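Local coordinates for protein ribokinase (Thermotoga maritima, PDB 1VM7) that probably phosphorylates D-ribose at O-5 with ATP and magnesium, yielding D-ribose 5-phosphate for nucleotide and amino-acid synthesis or the pentose phosphate pathway, at residues Lys192-Leu197 against Glu209-Lys214. Residues are numbered along the deposited sequence; the frame is centred on the assembly and turned at random.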
# COMPACT_ATOMS: atom_id res chain seq x y z
N LYS A 192 3.98 -24.96 12.65
CA LYS A 192 5.19 -24.13 12.58
C LYS A 192 5.39 -23.36 13.88
O LYS A 192 6.51 -23.22 14.36
CB LYS A 192 5.15 -23.14 11.41
CG LYS A 192 5.31 -23.84 10.04
CD LYS A 192 6.18 -23.05 9.04
CE LYS A 192 6.47 -23.89 7.79
NZ LYS A 192 7.87 -23.64 7.26
N GLU A 193 4.31 -22.85 14.46
CA GLU A 193 4.41 -22.15 15.72
C GLU A 193 4.86 -23.03 16.89
O GLU A 193 5.74 -22.63 17.65
CB GLU A 193 3.12 -21.47 16.06
CG GLU A 193 2.85 -20.31 15.09
CD GLU A 193 1.40 -19.89 15.08
OE1 GLU A 193 0.58 -20.58 15.70
OE2 GLU A 193 1.11 -18.86 14.44
N ILE A 194 4.29 -24.22 17.02
CA ILE A 194 4.66 -25.04 18.15
C ILE A 194 6.16 -25.42 18.07
O ILE A 194 6.83 -25.52 19.10
CB ILE A 194 3.72 -26.25 18.38
CG1 ILE A 194 3.86 -26.71 19.85
CG2 ILE A 194 4.01 -27.37 17.41
CD1 ILE A 194 2.84 -27.74 20.33
N GLU A 195 6.66 -25.58 16.84
CA GLU A 195 8.06 -25.84 16.59
C GLU A 195 8.93 -24.70 17.10
O GLU A 195 9.89 -24.92 17.87
CB GLU A 195 8.32 -26.02 15.09
CG GLU A 195 8.06 -27.43 14.60
CD GLU A 195 8.33 -27.62 13.09
OE1 GLU A 195 9.53 -27.81 12.72
OE2 GLU A 195 7.34 -27.61 12.31
N ALA A 196 8.62 -23.50 16.62
CA ALA A 196 9.36 -22.32 17.01
C ALA A 196 9.32 -22.15 18.54
O ALA A 196 10.35 -21.97 19.20
CB ALA A 196 8.82 -21.11 16.34
N LEU A 197 8.12 -22.23 19.09
CA LEU A 197 7.91 -22.11 20.53
C LEU A 197 8.72 -23.15 21.31
O LEU A 197 9.31 -22.82 22.35
CB LEU A 197 6.44 -22.29 20.91
CG LEU A 197 5.47 -21.19 20.48
CD1 LEU A 197 4.03 -21.60 20.80
CD2 LEU A 197 5.81 -19.88 21.17
N GLU A 209 3.45 -33.50 20.23
CA GLU A 209 2.87 -33.99 21.48
C GLU A 209 3.76 -33.66 22.68
O GLU A 209 3.26 -33.27 23.74
CB GLU A 209 2.66 -35.51 21.41
CG GLU A 209 1.73 -35.96 20.25
CD GLU A 209 2.50 -36.39 19.01
OE1 GLU A 209 3.14 -35.52 18.37
OE2 GLU A 209 2.49 -37.60 18.70
N LYS A 210 5.07 -33.83 22.51
CA LYS A 210 6.02 -33.58 23.60
C LYS A 210 6.10 -32.11 23.96
O LYS A 210 6.29 -31.79 25.12
CB LYS A 210 7.42 -34.10 23.24
CG LYS A 210 8.41 -34.09 24.39
CD LYS A 210 8.29 -35.36 25.26
CE LYS A 210 7.23 -35.17 26.35
NZ LYS A 210 7.30 -36.37 27.21
N ALA A 211 5.99 -31.24 22.95
CA ALA A 211 6.03 -29.80 23.16
C ALA A 211 4.76 -29.35 23.91
O ALA A 211 4.82 -28.55 24.87
CB ALA A 211 6.10 -29.06 21.83
N ALA A 212 3.62 -29.84 23.44
CA ALA A 212 2.35 -29.53 24.05
C ALA A 212 2.39 -29.91 25.52
O ALA A 212 1.91 -29.13 26.37
CB ALA A 212 1.23 -30.23 23.35
N GLU A 213 2.97 -31.08 25.81
CA GLU A 213 3.12 -31.54 27.18
C GLU A 213 3.95 -30.60 28.01
O GLU A 213 3.63 -30.35 29.17
CB GLU A 213 3.77 -32.90 27.23
CG GLU A 213 2.80 -34.06 27.12
CD GLU A 213 3.41 -35.35 27.68
OE1 GLU A 213 4.65 -35.39 27.89
OE2 GLU A 213 2.65 -36.31 27.93
N LYS A 214 5.04 -30.08 27.45
CA LYS A 214 5.88 -29.17 28.20
C LYS A 214 5.17 -27.89 28.51
O LYS A 214 5.38 -27.31 29.56
CB LYS A 214 7.18 -28.88 27.49
CG LYS A 214 8.01 -30.08 27.48
CD LYS A 214 9.35 -29.93 26.82
CE LYS A 214 10.09 -31.21 27.01
NZ LYS A 214 10.12 -31.62 28.47
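Ile194 packs against Ala211 and Ala212 in a small, buried van der Waals contact between apolar side chains that joins two consecutive helices, 191-202 and 208-217, beside the large sheet of the ribokinase fold. With CG1 anti to the backbone N (chi1 -159°) and the chain extended again at chi2 (170°), the isoleucine carries its longer branch to the second helix. There CG1 lies 3.8 Å from Ala211 CB, and CD1 is equally close to that methyl. CD1 also meets Ala212, 3.8 Å from Ala212 N and 4.2 Å from Ala212 CB. Methyl side chains at both positions leave the receiving helix low enough for CD1 to touch its backbone, and the CA atoms of Ile194 and Ala211 are 7.0 Å apart. In this PfkB-family kinase the pair of helices precedes strand 222-226, where Ile194 packs on Val225 and Ala212 on Val223. The predicted ATP site is near: the side chains of Asn190 and Leu227 each lie about 6 Å from the side chain of Ile194. Asn190 OD1 also accepts a hydrogen bond from Glu193 N, tying this predicted nucleotide-binding residue to the first turn of helix 191-202.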